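Local atomic coordinates of envelope glycoprotein (Bourbon virus, PDB entry 5ZKX), a protein that probably fuses the viral envelope with a host cell membrane, acting as a trimeric class III fusion glycoprotein related to baculovirus gp64 and captured here in its postfusion form. Residues Q87-Y92 and V145-L150; V164-N169 and W273-K278. All coordinates share one frame; numbering follows the deposited sequence.

How the interactions relate
The two contacts follow one another along the chain and neither nest nor cross. Interaction 1 comes first. It brings the end of helix 79-88 onto strand 134-148 and closes a loop of 52 residues that contains strand but no helix. Interaction 2 opens after that loop has closed. It spans 103 residues, again without helix, and joins strand 162-166 to the turn that enters helix 276-279, just before the long helix 284-329. The centres of interactions 1 and 2 are about 24 Å apart. They meet where Leu150 CD2 packs 3.7 Å from Ile165 CG2, at the junction between the large antiparallel sheet and the small three-stranded one.

Interaction 1: residues Q87-Y92 and V145-L150; sequences QEEVCY and VTNTHL
The end of helix 79-88 rests against strand 134-148, where Glu89 and Val90 meet Val145 and Glu89 also meets Asn147. Glu89 is the first residue to leave the helix. Its positive phi (56°) turns the chain away from the helical path and toward the short strand 91-93. Val145 packs against this turn through one methyl. Its CG1 lies 3.8 Å from Val90 N and 3.9 Å from Glu89 C, so it touches the peptide link itself and not the side chains of the turn. The chi1 of 74° sets CG1 between the backbone N and the carbonyl carbon of Val145. The same side chain also packs on Leu82 and Trp85 of helix 79-88 and on Ile45 of strand 44-58. The helix end thus packs against the large antiparallel sheet, in which strand 134-148 pairs with strand 44-58. The disulfide of Cys91 with Cys143, two residues before Val145 on strand 134-148, fastens segment 87-92 to that strand beside this packing.

Farther along the strand, Glu89 CG lies just beyond the nitrogen end of the Asn147 amide, close to the amide plane and 4.1 Å from Asn147 ND2. The carboxylate and amide planes are turned 48° apart. This touch is loose. The polar partner of ND2 is Gly86 O in the last turn of the helix, so Asn147 ties the strand to the helix end by a hydrogen bond.

The turn is also braced from within. Tyr92 OH donates to Glu88 OE1 at 2.8 Å, and OE1 accepts through its syn lone pair. Val90 CG1 lies 4.1 Å above the plane of the Tyr92 ring, offset toward its rim.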
ATOM      1  N   GLN A  87      14.466   1.396  32.882  1.00 40.28           N
ATOM      2  CA  GLN A  87      14.224   0.343  33.861  1.00 35.59           C
ATOM      3  C   GLN A  87      13.136   0.743  34.848  1.00 39.68           C
ATOM      4  O   GLN A  87      12.341  -0.100  35.279  1.00 43.69           O
ATOM      5  CB  GLN A  87      15.520   0.012  34.594  1.00 41.13           C
ATOM      6  CG  GLN A  87      15.395  -1.109  35.607  1.00 43.08           C
ATOM      7  CD  GLN A  87      16.587  -1.176  36.534  1.00 52.22           C
ATOM      8  OE1 GLN A  87      17.601  -0.512  36.308  1.00 53.53           O
ATOM      9  NE2 GLN A  87      16.475  -1.977  37.589  1.00 50.06           N
ATOM     10  N   GLU A  88      13.084   2.021  35.223  1.00 41.03           N
ATOM     11  CA  GLU A  88      12.066   2.518  36.136  1.00 34.41           C
ATOM     12  C   GLU A  88      10.865   3.122  35.423  1.00 37.53           C
ATOM     13  O   GLU A  88       9.849   3.380  36.078  1.00 43.66           O
ATOM     14  CB  GLU A  88      12.666   3.566  37.085  1.00 35.69           C
ATOM     15  CG  GLU A  88      13.786   3.038  37.970  1.00 38.83           C
ATOM     16  CD  GLU A  88      14.296   4.077  38.951  1.00 38.63           C
ATOM     17  OE1 GLU A  88      13.686   5.161  39.040  1.00 37.37           O
ATOM     18  OE2 GLU A  88      15.307   3.808  39.636  1.00 40.35           O
ATOM     19  N   GLU A  89      10.951   3.342  34.106  1.00 28.23           N
ATOM     20  CA  GLU A  89       9.899   4.015  33.340  1.00 26.64           C
ATOM     21  C   GLU A  89       9.598   5.389  33.937  1.00 24.95           C
ATOM     22  O   GLU A  89       8.444   5.784  34.112  1.00 24.47           O
ATOM     23  CB  GLU A  89       8.636   3.155  33.249  1.00 28.56           C
ATOM     24  CG  GLU A  89       8.844   1.836  32.520  1.00 32.00           C
ATOM     25  CD  GLU A  89       7.597   1.360  31.794  1.00 39.39           C
ATOM     26  OE1 GLU A  89       6.610   2.124  31.722  1.00 31.33           O
ATOM     27  OE2 GLU A  89       7.606   0.216  31.295  1.00 48.82           O
ATOM     28  N   VAL A  90      10.666   6.123  34.241  1.00 33.51           N
ATOM     29  CA  VAL A  90      10.582   7.388  34.962  1.00 33.26           C
ATOM     30  C   VAL A  90      11.781   8.240  34.567  1.00 29.13           C
ATOM     31  O   VAL A  90      12.903   7.740  34.475  1.00 31.14           O
ATOM     32  CB  VAL A  90      10.539   7.148  36.488  1.00 34.99           C
ATOM     33  CG1 VAL A  90      11.095   8.338  37.233  1.00 36.07           C
ATOM     34  CG2 VAL A  90       9.123   6.843  36.950  1.00 36.30           C
ATOM     35  N   CYS A  91      11.547   9.528  34.332  1.00 22.46           N
ATOM     36  CA  CYS A  91      12.619  10.460  34.020  1.00 24.24           C
ATOM     37  C   CYS A  91      12.862  11.400  35.197  1.00 25.97           C
ATOM     38  O   CYS A  91      11.948  11.708  35.968  1.00 26.10           O
ATOM     39  CB  CYS A  91      12.306  11.269  32.756  1.00 22.56           C
ATOM     40  SG  CYS A  91      10.641  11.954  32.696  1.00 30.37           S
ATOM     41  N   TYR A  92      14.109  11.845  35.332  1.00 31.22           N
ATOM     42  CA  TYR A  92      14.529  12.710  36.427  1.00 33.79           C
ATOM     43  C   TYR A  92      14.955  14.068  35.884  1.00 34.46           C
ATOM     44  O   TYR A  92      15.687  14.147  34.893  1.00 33.51           O
ATOM     45  CB  TYR A  92      15.681  12.080  37.213  1.00 33.92           C
ATOM     46  CG  TYR A  92      15.298  10.872  38.045  1.00 32.02           C
ATOM     47  CD1 TYR A  92      14.817  11.019  39.339  1.00 29.42           C
ATOM     48  CD2 TYR A  92      15.432   9.583  37.541  1.00 35.05           C
ATOM     49  CE1 TYR A  92      14.474   9.919  40.107  1.00 31.92           C
ATOM     50  CE2 TYR A  92      15.090   8.476  38.301  1.00 32.41           C
ATOM     51  CZ  TYR A  92      14.611   8.651  39.585  1.00 33.33           C
ATOM     52  OH  TYR A  92      14.267   7.561  40.356  1.00 25.79           O
ATOM     53  N   VAL A 145      10.416   9.127  28.470  1.00 30.77           N
ATOM     54  CA  VAL A 145      11.166   7.898  28.240  1.00 30.03           C
ATOM     55  C   VAL A 145      10.219   6.859  27.655  1.00 33.42           C
ATOM     56  O   VAL A 145       9.004   6.904  27.877  1.00 28.72           O
ATOM     57  CB  VAL A 145      11.834   7.389  29.541  1.00 32.18           C
ATOM     58  CG1 VAL A 145      10.801   6.778  30.480  1.00 29.62           C
ATOM     59  CG2 VAL A 145      12.953   6.397  29.231  1.00 27.04           C
ATOM     60  N   THR A 146      10.779   5.927  26.881  1.00 34.41           N
ATOM     61  CA  THR A 146       9.994   4.829  26.335  1.00 33.23           C
ATOM     62  C   THR A 146      10.896   3.632  26.062  1.00 32.25           C
ATOM     63  O   THR A 146      12.072   3.783  25.713  1.00 30.72           O
ATOM     64  CB  THR A 146       9.243   5.243  25.059  1.00 30.32           C
ATOM     65  OG1 THR A 146       8.208   4.291  24.786  1.00 37.08           O
ATOM     66  CG2 THR A 146      10.180   5.326  23.860  1.00 34.75           C
ATOM     67  N   ASN A 147      10.332   2.439  26.252  1.00 33.53           N
ATOM     68  CA  ASN A 147      10.974   1.171  25.926  1.00 29.39           C
ATOM     69  C   ASN A 147      10.246   0.557  24.739  1.00 29.61           C
ATOM     70  O   ASN A 147       9.069   0.197  24.854  1.00 33.46           O
ATOM     71  CB  ASN A 147      10.933   0.204  27.111  1.00 34.04           C
ATOM     72  CG  ASN A 147      11.842   0.623  28.245  1.00 33.28           C
ATOM     73  OD1 ASN A 147      13.066   0.544  28.137  1.00 34.57           O
ATOM     74  ND2 ASN A 147      11.246   1.051  29.353  1.00 31.97           N
ATOM     75  N   THR A 148      10.935   0.434  23.606  1.00 23.62           N
ATOM     76  CA  THR A 148      10.339  -0.110  22.392  1.00 22.82           C
ATOM     77  C   THR A 148      11.263  -1.163  21.790  1.00 22.27           C
ATOM     78  O   THR A 148      12.359  -1.430  22.289  1.00 21.10           O
ATOM     79  CB  THR A 148      10.049   0.986  21.353  1.00 24.85           C
ATOM     80  OG1 THR A 148      11.281   1.527  20.861  1.00 20.09           O
ATOM     81  CG2 THR A 148       9.210   2.102  21.955  1.00 29.48           C
ATOM     82  N   HIS A 149      10.797  -1.762  20.699  1.00 24.14           N
ATOM     83  CA  HIS A 149      11.564  -2.723  19.922  1.00 22.06           C
ATOM     84  C   HIS A 149      12.047  -2.041  18.651  1.00 20.25           C
ATOM     85  O   HIS A 149      11.250  -1.432  17.929  1.00 23.26           O
ATOM     86  CB  HIS A 149      10.710  -3.951  19.592  1.00 21.60           C
ATOM     87  CG  HIS A 149      11.183  -4.728  18.401  1.00 24.26           C
ATOM     88  ND1 HIS A 149      12.091  -5.760  18.500  1.00 29.95           N
ATOM     89  CD2 HIS A 149      10.860  -4.635  17.090  1.00 25.38           C
ATOM     90  CE1 HIS A 149      12.315  -6.262  17.299  1.00 29.26           C
ATOM     91  NE2 HIS A 149      11.580  -5.598  16.426  1.00 30.68           N
ATOM     92  N   LEU A 150      13.346  -2.126  18.386  1.00 19.81           N
ATOM     93  CA  LEU A 150      13.940  -1.507  17.209  1.00 27.35           C
ATOM     94  C   LEU A 150      14.303  -2.578  16.190  1.00 27.56           C
ATOM     95  O   LEU A 150      14.947  -3.575  16.531  1.00 30.70           O
ATOM     96  CB  LEU A 150      15.181  -0.687  17.574  1.00 25.00           C
ATOM     97  CG  LEU A 150      15.831   0.017  16.377  1.00 22.41           C
ATOM     98  CD1 LEU A 150      14.870   1.022  15.760  1.00 20.37           C
ATOM     99  CD2 LEU A 150      17.142   0.683  16.767  1.00 21.90           C
TER

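Interaction 2: residues V164-N169 and W273-K278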
ATOM      1  N   VAL A 164      22.561  -1.433  10.610  1.00 19.03           N
ATOM      2  CA  VAL A 164      22.380   0.002  10.788  1.00 16.66           C
ATOM      3  C   VAL A 164      20.984   0.284  11.326  1.00 21.67           C
ATOM      4  O   VAL A 164      20.070  -0.538  11.223  1.00 18.03           O
ATOM      5  CB  VAL A 164      22.589   0.796   9.478  1.00 18.81           C
ATOM      6  CG1 VAL A 164      24.044   0.749   9.040  1.00 21.08           C
ATOM      7  CG2 VAL A 164      21.671   0.270   8.384  1.00 18.15           C
ATOM      8  N   ILE A 165      20.831   1.472  11.904  1.00 25.27           N
ATOM      9  CA  ILE A 165      19.526   2.019  12.248  1.00 21.04           C
ATOM     10  C   ILE A 165      19.193   3.097  11.231  1.00 26.57           C
ATOM     11  O   ILE A 165      20.022   3.973  10.949  1.00 27.53           O
ATOM     12  CB  ILE A 165      19.507   2.585  13.677  1.00 25.80           C
ATOM     13  CG1 ILE A 165      20.058   1.555  14.662  1.00 28.41           C
ATOM     14  CG2 ILE A 165      18.088   2.989  14.063  1.00 22.64           C
ATOM     15  CD1 ILE A 165      20.583   2.152  15.948  1.00 23.59           C
ATOM     16  N   VAL A 166      17.991   3.029  10.669  1.00 32.29           N
ATOM     17  CA  VAL A 166      17.535   3.981   9.666  1.00 29.19           C
ATOM     18  C   VAL A 166      16.713   5.058  10.358  1.00 28.39           C
ATOM     19  O   VAL A 166      15.774   4.755  11.107  1.00 24.64           O
ATOM     20  CB  VAL A 166      16.727   3.282   8.556  1.00 31.68           C
ATOM     21  CG1 VAL A 166      17.645   2.425   7.705  1.00 27.47           C
ATOM     22  CG2 VAL A 166      15.626   2.421   9.150  1.00 32.53           C
ATOM     23  N   MET A 167      17.082   6.310  10.132  1.00 30.44           N
ATOM     24  CA  MET A 167      16.341   7.427  10.683  1.00 30.40           C
ATOM     25  C   MET A 167      15.169   7.775   9.773  1.00 28.60           C
ATOM     26  O   MET A 167      15.186   7.468   8.579  1.00 29.11           O
ATOM     27  CB  MET A 167      17.259   8.634  10.855  1.00 29.95           C
ATOM     28  CG  MET A 167      18.497   8.365  11.697  1.00 34.07           C
ATOM     29  SD  MET A 167      18.095   8.113  13.436  1.00 51.83           S
ATOM     30  CE  MET A 167      18.794   6.497  13.728  1.00 32.02           C
ATOM     31  N   PRO A 168      14.122   8.395  10.320  1.00 18.13           N
ATOM     32  CA  PRO A 168      12.997   8.802   9.464  1.00 22.66           C
ATOM     33  C   PRO A 168      13.390   9.770   8.358  1.00 20.74           C
ATOM     34  O   PRO A 168      12.707   9.824   7.329  1.00 19.92           O
ATOM     35  CB  PRO A 168      12.015   9.434  10.459  1.00 21.03           C
ATOM     36  CG  PRO A 168      12.312   8.743  11.751  1.00 20.83           C
ATOM     37  CD  PRO A 168      13.799   8.512  11.754  1.00 17.12           C
ATOM     38  N   ASN A 169      14.473  10.530   8.525  1.00 30.59           N
ATOM     39  CA  ASN A 169      14.905  11.445   7.476  1.00 29.15           C
ATOM     40  C   ASN A 169      15.691  10.754   6.369  1.00 32.44           C
ATOM     41  O   ASN A 169      16.036  11.408   5.379  1.00 34.41           O
ATOM     42  CB  ASN A 169      15.748  12.579   8.066  1.00 29.34           C
ATOM     43  CG  ASN A 169      17.016  12.085   8.733  1.00 33.58           C
ATOM     44  OD1 ASN A 169      17.332  10.898   8.698  1.00 32.53           O
ATOM     45  ND2 ASN A 169      17.755  13.005   9.346  1.00 32.48           N
ATOM     46  N   TRP A 273      18.709  -2.537  -1.594  1.00 18.53           N
ATOM     47  CA  TRP A 273      17.352  -2.020  -1.552  1.00 18.11           C
ATOM     48  C   TRP A 273      17.379  -0.504  -1.425  1.00 21.50           C
ATOM     49  O   TRP A 273      18.292   0.078  -0.830  1.00 18.00           O
ATOM     50  CB  TRP A 273      16.579  -2.630  -0.385  1.00 17.21           C
ATOM     51  CG  TRP A 273      17.246  -2.431   0.944  1.00 16.35           C
ATOM     52  CD1 TRP A 273      18.347  -3.078   1.409  1.00 17.79           C
ATOM     53  CD2 TRP A 273      16.843  -1.529   1.981  1.00 16.00           C
ATOM     54  NE1 TRP A 273      18.670  -2.629   2.667  1.00 13.95           N
ATOM     55  CE2 TRP A 273      17.758  -1.679   3.042  1.00 15.74           C
ATOM     56  CE3 TRP A 273      15.801  -0.607   2.114  1.00 18.41           C
ATOM     57  CZ2 TRP A 273      17.659  -0.944   4.221  1.00 19.28           C
ATOM     58  CZ3 TRP A 273      15.705   0.121   3.287  1.00 18.85           C
ATOM     59  CH2 TRP A 273      16.629  -0.051   4.323  1.00 18.72           C
ATOM     60  N   ASN A 274      16.368   0.142  -1.996  1.00 24.22           N
ATOM     61  CA  ASN A 274      16.261   1.589  -1.891  1.00 24.70           C
ATOM     62  C   ASN A 274      15.667   1.953  -0.537  1.00 23.51           C
ATOM     63  O   ASN A 274      14.594   1.466  -0.167  1.00 23.22           O
ATOM     64  CB  ASN A 274      15.411   2.153  -3.028  1.00 26.90           C
ATOM     65  CG  ASN A 274      16.177   2.244  -4.333  1.00 34.85           C
ATOM     66  OD1 ASN A 274      15.739   1.726  -5.361  1.00 44.85           O
ATOM     67  ND2 ASN A 274      17.332   2.898  -4.297  1.00 34.72           N
ATOM     68  N   ILE A 275      16.384   2.799   0.207  1.00 26.35           N
ATOM     69  CA  ILE A 275      15.957   3.165   1.554  1.00 26.22           C
ATOM     70  C   ILE A 275      14.625   3.904   1.522  1.00 24.36           C
ATOM     71  O   ILE A 275      13.800   3.748   2.429  1.00 24.86           O
ATOM     72  CB  ILE A 275      17.062   3.992   2.245  1.00 28.91           C
ATOM     73  CG1 ILE A 275      16.563   4.595   3.560  1.00 32.29           C
ATOM     74  CG2 ILE A 275      17.573   5.085   1.319  1.00 37.79           C
ATOM     75  CD1 ILE A 275      16.227   3.568   4.613  1.00 33.34           C
ATOM     76  N   SER A 276      14.376   4.686   0.470  1.00 19.46           N
ATOM     77  CA  SER A 276      13.158   5.489   0.417  1.00 21.03           C
ATOM     78  C   SER A 276      11.905   4.625   0.366  1.00 20.82           C
ATOM     79  O   SER A 276      10.826   5.075   0.769  1.00 21.19           O
ATOM     80  CB  SER A 276      13.201   6.425  -0.789  1.00 21.99           C
ATOM     81  OG  SER A 276      13.445   5.703  -1.984  1.00 30.67           O
ATOM     82  N   GLU A 277      12.018   3.392  -0.130  1.00 22.58           N
ATOM     83  CA  GLU A 277      10.854   2.520  -0.218  1.00 16.71           C
ATOM     84  C   GLU A 277      10.331   2.123   1.155  1.00 19.42           C
ATOM     85  O   GLU A 277       9.143   1.803   1.286  1.00 19.95           O
ATOM     86  CB  GLU A 277      11.199   1.282  -1.048  1.00 19.20           C
ATOM     87  CG  GLU A 277      11.165   1.541  -2.549  1.00 18.46           C
ATOM     88  CD  GLU A 277      11.539   0.327  -3.377  1.00 18.19           C
ATOM     89  OE1 GLU A 277      12.115   0.511  -4.469  1.00 20.39           O
ATOM     90  OE2 GLU A 277      11.258  -0.807  -2.940  1.00 19.02           O
ATOM     91  N   LYS A 278      11.183   2.148   2.178  1.00 23.06           N
ATOM     92  CA  LYS A 278      10.764   1.847   3.538  1.00 20.20           C
ATOM     93  C   LYS A 278      10.356   3.085   4.326  1.00 23.85           C
ATOM     94  O   LYS A 278       9.773   2.944   5.408  1.00 22.17           O
ATOM     95  CB  LYS A 278      11.884   1.115   4.282  1.00 20.46           C
ATOM     96  CG  LYS A 278      12.266  -0.223   3.665  1.00 25.65           C
ATOM     97  CD  LYS A 278      11.235  -1.295   3.980  1.00 22.33           C
ATOM     98  CE  LYS A 278      11.399  -1.831   5.395  1.00 23.61           C
ATOM     99  NZ  LYS A 278      10.211  -2.630   5.822  1.00 22.85           N
TER
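Strand 162-166 ends beside the turn that leads into helix 276-279, and the two backbones stay well apart. The nearest CA atoms, those of Val166 and Ile275, are 8.3 Å from each other. The turn is held by its own bonds, Glu277 N to Asn274 O at 3.2 Å and Lys278 N to Ile275 O at 3.1 Å.

The gap is bridged by three apolar side chains. Val166 points at the turn from the middle strand of a three-stranded antiparallel sheet. Its CG1 touches Ile275 CD1 at 3.6 Å, and its CB lies 4.0 Å from the same methyl. Ile275 holds CG1 opposite its backbone N (chi1 170°), which carries CD1 out to the strand. The two side chains run past each other in opposite directions. Val166 CG1 also meets the Trp273 ring at its edge, near the ring plane, with CH2 4.3 Å away. The indole is tethered by NE1, which bonds Leu154 O of the neighbouring strand 153-155. Val418 and Arg153 border Val166 as well. Beyond Ile275, Glu277 and Lys278 pack on Val284 and Tyr285 of the second subunit, so this turn lies between the sheet and the trimer contact.

Between the two segments the contact is a small apolar one, without hydrogen bonds; a directional link from this turn to the sheet comes from the bond of Trp273 to Leu154.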